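Local coordinates for protein Methylcobalamin\: coenzyme M methyltransferase (Methanosarcina mazei, PDB 4AY7) that transfers the methyl group of a methylated corrinoid to coenzyme M in methanogenesis, using a zinc ion held in a TIM barrel, at residues 48-53 against 59-64; 86-91 against 161-166; 95-98 against 103-106. All coordinates share one frame; numbering follows the deposited sequence.

Following the chain from the N terminus, interaction 1 comes first: it closes a short loop in which the chain leaves helix 42-48, passes through helix 54-57 and returns along the start of helix 59-71. Interaction 2 opens later, at helix 86-90, and closes a much longer excursion when helix 157-165 arrives beside it. Nested inside that excursion is interaction 3, the hairpin of strands 94-96 and 105-108. The hairpin touches both of the others: Trp-52 and Pro-53 of interaction 1 pack on Gln-103, Met-97 and Gly-98, while Val-88, Glu-89 and Asp-163 of interaction 2 pack on Ile-95 and Val-106. Interactions 1 and 2 do not touch each other.

Interaction 1: 48-53 against 59-64; sequences VGAPWP and PELMAK
Lys-64 reaches out from its helix to the carbonyl of Val-48, and NZ donates to Val-48 O over 2.9 Å. The ammonium group approaches from outside the peptide plane, tilted 33° from it, with a C=O...N angle of 141°. Its aliphatic part is used as well: CE lies 4.0 Å from Val-48 CB. One water also meets the polar end, accepting from Lys-64 NZ and giving a proton to Gly-49 O at 2.7 Å, so the lysine serves two successive carbonyls, one directly and one through water. Lys-64 gets there as an almost straight rod, CG anti to the backbone N (chi1 -164°) and every later torsion extended.

A turn of helix earlier, the contact is mostly carbon against backbone oxygen, without a hydrogen bond. Ala-50 CB rests 3.5 Å from Leu-61 O, and the methyl Leu-61 CD2 comes 3.6 Å from Gly-49 O; the apolar pair here is Ala-50 CB with Leu-61 CB, 4.1 Å apart. Val-48 O and Gly-49 O lie where the chain turns out of helix 42-48, at the surface of this TIM-barrel protein, and Gly-49 leaves the helical path with a positive phi.

Further out, Asn-58 OD1 accepts from Leu-61 N at the start of helix 59-71. Later in that helix, Leu-65 meets Ala-50 and Ala-68 meets Val-48. Beyond Ala-50 the chain runs inward to Trp-52, whose indole packs on Gln-38 and Gln-103, both coenzyme M-binding residues, although coenzyme M is absent from this model.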
# COMPACT_ATOMS: atom_id res chain seq x y z
N VAL A 48 3.51 11.95 19.82
CA VAL A 48 4.96 11.86 19.63
C VAL A 48 5.50 13.02 18.81
O VAL A 48 6.69 12.98 18.39
CB VAL A 48 5.35 10.60 18.83
CG1 VAL A 48 5.02 9.34 19.63
CG2 VAL A 48 4.66 10.59 17.46
N GLY A 49 4.70 14.08 18.59
CA GLY A 49 5.25 15.29 17.93
C GLY A 49 5.86 15.04 16.55
O GLY A 49 6.93 15.62 16.17
N ALA A 50 5.16 14.27 15.75
CA ALA A 50 5.61 14.00 14.35
C ALA A 50 4.45 14.29 13.42
O ALA A 50 3.90 13.34 12.80
CB ALA A 50 6.05 12.56 14.20
N PRO A 51 4.04 15.57 13.32
CA PRO A 51 2.93 15.89 12.42
C PRO A 51 3.32 15.78 10.92
O PRO A 51 4.46 15.98 10.57
CB PRO A 51 2.62 17.32 12.75
CG PRO A 51 3.96 17.90 13.10
CD PRO A 51 4.61 16.80 13.91
N TRP A 52 2.31 15.56 10.09
CA TRP A 52 2.40 15.92 8.68
C TRP A 52 2.33 17.43 8.64
O TRP A 52 1.64 18.06 9.47
CB TRP A 52 1.20 15.41 7.91
CG TRP A 52 1.01 13.89 7.83
CD1 TRP A 52 1.88 12.88 8.29
CD2 TRP A 52 -0.12 13.20 7.24
NE1 TRP A 52 1.37 11.65 8.00
CE2 TRP A 52 0.15 11.76 7.39
CE3 TRP A 52 -1.31 13.60 6.65
CZ2 TRP A 52 -0.72 10.82 6.99
CZ3 TRP A 52 -2.21 12.60 6.25
CH2 TRP A 52 -1.89 11.24 6.35
N PRO A 53 2.99 18.04 7.65
CA PRO A 53 3.79 17.46 6.59
C PRO A 53 5.22 17.12 6.93
O PRO A 53 5.87 16.42 6.15
CB PRO A 53 3.81 18.57 5.53
CG PRO A 53 3.61 19.80 6.27
CD PRO A 53 2.66 19.45 7.38
N PRO A 59 13.42 12.13 8.02
CA PRO A 59 13.39 10.68 8.25
C PRO A 59 13.15 10.28 9.69
O PRO A 59 12.53 9.25 9.94
CB PRO A 59 14.80 10.19 7.85
CG PRO A 59 15.65 11.41 7.95
CD PRO A 59 14.74 12.56 7.51
N GLU A 60 13.67 11.09 10.61
CA GLU A 60 13.50 10.77 12.03
C GLU A 60 12.06 10.91 12.45
O GLU A 60 11.55 10.05 13.15
CB GLU A 60 14.39 11.60 12.90
CG GLU A 60 15.86 11.34 12.66
CD GLU A 60 16.45 10.16 13.42
OE1 GLU A 60 15.73 9.35 14.12
OE2 GLU A 60 17.67 9.99 13.25
N LEU A 61 11.37 11.95 12.04
CA LEU A 61 9.93 12.05 12.34
C LEU A 61 9.07 11.02 11.60
O LEU A 61 8.08 10.50 12.18
CB LEU A 61 9.41 13.48 12.12
CG LEU A 61 10.05 14.60 12.92
CD1 LEU A 61 9.54 15.94 12.36
CD2 LEU A 61 9.81 14.44 14.45
N MET A 62 9.44 10.69 10.36
CA MET A 62 8.77 9.62 9.64
C MET A 62 8.89 8.29 10.46
O MET A 62 7.87 7.57 10.68
CB MET A 62 9.39 9.47 8.24
CG MET A 62 8.71 8.44 7.35
SD MET A 62 9.33 8.34 5.69
CE MET A 62 8.56 9.80 4.94
N ALA A 63 10.11 7.97 10.90
CA ALA A 63 10.35 6.80 11.71
C ALA A 63 9.48 6.85 13.00
O ALA A 63 8.77 5.89 13.34
CB ALA A 63 11.81 6.70 12.05
N LYS A 64 9.50 8.00 13.64
CA LYS A 64 8.90 8.19 14.95
C LYS A 64 7.40 7.99 14.87
O LYS A 64 6.85 7.22 15.68
CB LYS A 64 9.37 9.55 15.54
CG LYS A 64 9.14 9.72 17.02
CD LYS A 64 9.44 11.15 17.43
CE LYS A 64 9.28 11.34 18.96
NZ LYS A 64 9.39 12.80 19.37
O HOH W 1 9.07 15.53 17.81

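Interaction 2: 86-91 against 161-166; sequences VLVEAM and ASDLVS
Val-88 and Asp-163 meet where the two segments come closest, their CA atoms 6.6 Å apart. The valine offers its methyls to the aspartate: CG1 is 3.7 Å from both Asp-163 CB and Asp-163 OD2, and CG2 lies 3.8 Å from Asp-163 OD2. One carboxylate oxygen therefore faces both branches of the valine, while the CB methylene of the aspartate supplies an apolar surface beside it. With CG anti to its own carbonyl carbon (chi1 -69°), Asp-163 swings its carboxylate across the valine's branches.

The second meeting, between Met-91 and Leu-164, is wholly apolar and buried. Leu-164 CD2 approaches Met-91 CB to 3.8 Å, and the methionine folds back at chi2 and chi3, -69° and -75°, to bring CE within 4.1 Å of Leu-164 CD2, so that CB and CE both touch the same methyl. Met-91 also packs on Ala-191 of helix 178-202 and on Pro-121, so the methionine-leucine end of the contact is enclosed on further sides.

The aspartate end is the more open one, as Asp-163 is partly exposed. On helix 86-90, Glu-89 is partly exposed too and makes a salt bridge to Arg-129. Side chains from outside the pair hold the backbone: Val-88 N donates to Glu-155 OE2, and Asp-163 O is hydrogen-bonded to His-109 ND1. The contact joins helix 86-90 to helix 157-165, from segments 70 residues apart in sequence. Between these two segments the attraction is van der Waals packing, and the carboxylate of Asp-163 is met by valine methyls, without a charge or donor from segment 86-91 to pair with it.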
# COMPACT_ATOMS: atom_id res chain seq x y z
N VAL A 86 6.05 9.75 -3.24
CA VAL A 86 7.49 9.80 -3.20
C VAL A 86 8.17 9.52 -4.56
O VAL A 86 9.13 10.20 -4.96
CB VAL A 86 8.05 8.90 -2.07
CG1 VAL A 86 9.59 8.78 -2.09
CG2 VAL A 86 7.63 9.44 -0.70
N LEU A 87 7.74 8.44 -5.20
CA LEU A 87 8.38 8.00 -6.41
C LEU A 87 8.01 8.98 -7.53
O LEU A 87 8.83 9.37 -8.34
CB LEU A 87 7.97 6.52 -6.74
CG LEU A 87 8.53 5.97 -8.09
CD1 LEU A 87 10.07 6.13 -8.10
CD2 LEU A 87 8.07 4.51 -8.31
N VAL A 88 6.74 9.36 -7.63
CA VAL A 88 6.35 10.22 -8.77
C VAL A 88 7.05 11.59 -8.70
O VAL A 88 7.46 12.15 -9.74
CB VAL A 88 4.81 10.34 -8.88
CG1 VAL A 88 4.23 8.97 -9.29
CG2 VAL A 88 4.16 10.75 -7.59
N GLU A 89 7.27 12.09 -7.49
CA GLU A 89 8.04 13.27 -7.30
C GLU A 89 9.49 13.08 -7.69
O GLU A 89 10.06 14.00 -8.28
CB GLU A 89 8.01 13.68 -5.85
CG GLU A 89 8.83 14.91 -5.57
CD GLU A 89 8.67 15.42 -4.14
OE1 GLU A 89 8.65 14.58 -3.25
OE2 GLU A 89 8.58 16.64 -3.82
N ALA A 90 10.10 11.99 -7.30
CA ALA A 90 11.48 11.67 -7.75
C ALA A 90 11.56 11.54 -9.27
O ALA A 90 12.53 12.03 -9.86
CB ALA A 90 11.97 10.44 -7.04
N MET A 91 10.48 11.12 -9.89
CA MET A 91 10.34 11.08 -11.35
C MET A 91 10.03 12.43 -12.04
O MET A 91 9.91 12.46 -13.28
CB MET A 91 9.33 10.01 -11.78
CG MET A 91 9.80 8.54 -11.58
SD MET A 91 11.14 8.16 -12.74
CE MET A 91 10.07 8.03 -14.20
N ALA A 161 2.47 5.91 -13.82
CA ALA A 161 2.41 6.28 -15.22
C ALA A 161 1.42 7.44 -15.39
O ALA A 161 1.69 8.40 -16.10
CB ALA A 161 1.95 5.12 -16.07
N SER A 162 0.28 7.32 -14.74
CA SER A 162 -0.78 8.31 -14.78
C SER A 162 -0.32 9.66 -14.25
O SER A 162 -0.65 10.73 -14.83
CB SER A 162 -1.95 7.83 -13.95
OG SER A 162 -3.03 8.72 -14.09
N ASP A 163 0.48 9.62 -13.18
CA ASP A 163 1.08 10.89 -12.66
C ASP A 163 2.19 11.48 -13.54
O ASP A 163 2.34 12.75 -13.56
CB ASP A 163 1.57 10.73 -11.22
CG ASP A 163 0.43 10.57 -10.21
OD1 ASP A 163 -0.71 11.08 -10.40
OD2 ASP A 163 0.72 10.02 -9.14
N LEU A 164 2.86 10.65 -14.38
CA LEU A 164 3.89 11.20 -15.25
C LEU A 164 3.22 12.07 -16.29
O LEU A 164 3.77 13.08 -16.73
CB LEU A 164 4.66 10.10 -15.97
CG LEU A 164 5.58 9.32 -15.08
CD1 LEU A 164 6.25 8.19 -15.87
CD2 LEU A 164 6.57 10.17 -14.34
N VAL A 165 2.03 11.65 -16.75
CA VAL A 165 1.40 12.24 -17.92
C VAL A 165 0.08 12.99 -17.65
O VAL A 165 -0.47 13.64 -18.55
CB VAL A 165 1.21 11.18 -19.05
CG1 VAL A 165 2.54 10.45 -19.28
CG2 VAL A 165 0.14 10.18 -18.72
N SER A 166 -0.40 12.94 -16.42
CA SER A 166 -1.75 13.45 -16.03
C SER A 166 -2.79 12.31 -16.26
O SER A 166 -2.73 11.53 -17.22
CB SER A 166 -2.12 14.76 -16.78
OG SER A 166 -2.66 14.54 -18.10

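Interaction 3: 95-98 against 103-106; sequences INMG and QPSV
Ile-95 spreads its two branches over Pro-104 and Val-106: CG2 lies 3.8 Å from Pro-104 CB, and CD1 reaches 3.7 Å to Val-106 CG2. The torsions explain the split, since CG2 is anti to the backbone N while CG1 leaves beside it (chi1 -55°), carrying CD1 toward the valine. An alanine in place of Ile-95 would remove both branches and would probably cost Pro-104 CB and Val-106 CG2 the apolar partner they have across the hairpin, opening a gap between the two segments. Farther along, Met-97 curls at chi2 and chi3 to set CE against Pro-104 CG, 4.0 Å away, so the proline ring is met by two side chains.

The backbones form an antiparallel beta hairpin. Asn-96 and Ser-105 are its hydrogen-bonded pair, and Ile-95 with Val-106 the non-hydrogen-bonded one. Asn-96 N donates to Ser-105 O at 2.8 Å, almost in line with the C=O bond, and Ser-105 N returns a bond of 3.1 Å to Asn-96 O. A CA-H...O contact from Pro-104 CA also reaches Asn-96 O.

On the face bearing Asn-96 and Ser-105, water bridges the strands, lying 2.8 Å from Ser-105 OG and also within bonding distance of Asn-96 O and Gln-103 O. Asn-96 makes an Asx turn as well: OD1 accepts from Gly-98 N over 3.0 Å, in the carbonyl plane, at the point where Gly-98 takes a positive phi of 78°. The hairpin carries Gln-103, a coenzyme M-binding residue whose NE2 is hydrogen-bonded to Tyr-82 O; its side chain lies about 9 Å from the zinc ion.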
# COMPACT_ATOMS: atom_id res chain seq x y z
N ILE A 95 4.54 18.26 -6.21
CA ILE A 95 3.63 17.77 -5.16
C ILE A 95 3.14 18.90 -4.23
O ILE A 95 3.91 19.76 -3.78
CB ILE A 95 4.40 16.75 -4.29
CG1 ILE A 95 5.02 15.61 -5.14
CG2 ILE A 95 3.51 16.19 -3.16
CD1 ILE A 95 4.07 14.83 -6.00
N ASN A 96 1.84 18.94 -3.94
CA ASN A 96 1.30 19.82 -2.88
C ASN A 96 1.44 19.00 -1.60
O ASN A 96 0.85 17.99 -1.49
CB ASN A 96 -0.15 20.21 -3.20
CG ASN A 96 -0.77 21.10 -2.08
OD1 ASN A 96 -0.56 20.83 -0.88
ND2 ASN A 96 -1.47 22.15 -2.45
N MET A 97 2.30 19.40 -0.65
CA MET A 97 2.62 18.52 0.47
C MET A 97 1.48 18.41 1.53
O MET A 97 1.56 17.62 2.49
CB MET A 97 3.89 19.01 1.15
CG MET A 97 5.18 18.75 0.35
SD MET A 97 5.39 17.02 -0.16
CE MET A 97 5.65 16.26 1.44
N GLY A 98 0.46 19.23 1.41
CA GLY A 98 -0.74 19.03 2.24
C GLY A 98 -0.54 19.52 3.66
O GLY A 98 0.26 20.40 3.92
N GLN A 103 -3.34 14.48 2.84
CA GLN A 103 -2.12 13.80 2.35
C GLN A 103 -1.52 14.62 1.20
O GLN A 103 -2.24 15.30 0.54
CB GLN A 103 -2.42 12.37 1.81
CG GLN A 103 -2.60 11.43 2.92
CD GLN A 103 -2.90 10.02 2.44
OE1 GLN A 103 -3.95 9.77 1.82
NE2 GLN A 103 -1.97 9.10 2.74
N PRO A 104 -0.25 14.45 0.92
CA PRO A 104 0.30 15.02 -0.31
C PRO A 104 -0.42 14.57 -1.56
O PRO A 104 -0.85 13.45 -1.63
CB PRO A 104 1.76 14.49 -0.30
CG PRO A 104 2.08 14.38 1.19
CD PRO A 104 0.80 13.87 1.76
N SER A 105 -0.45 15.40 -2.58
CA SER A 105 -1.10 15.09 -3.83
C SER A 105 -0.29 15.68 -4.99
O SER A 105 0.36 16.73 -4.82
CB SER A 105 -2.50 15.69 -3.86
OG SER A 105 -2.42 17.04 -3.60
N VAL A 106 -0.35 15.00 -6.14
CA VAL A 106 0.31 15.55 -7.37
C VAL A 106 -0.44 16.68 -7.98
O VAL A 106 -1.61 16.52 -8.37
CB VAL A 106 0.52 14.47 -8.43
CG1 VAL A 106 1.26 15.10 -9.62
CG2 VAL A 106 1.28 13.30 -7.84
O HOH W 2 -2.13 17.76 -0.89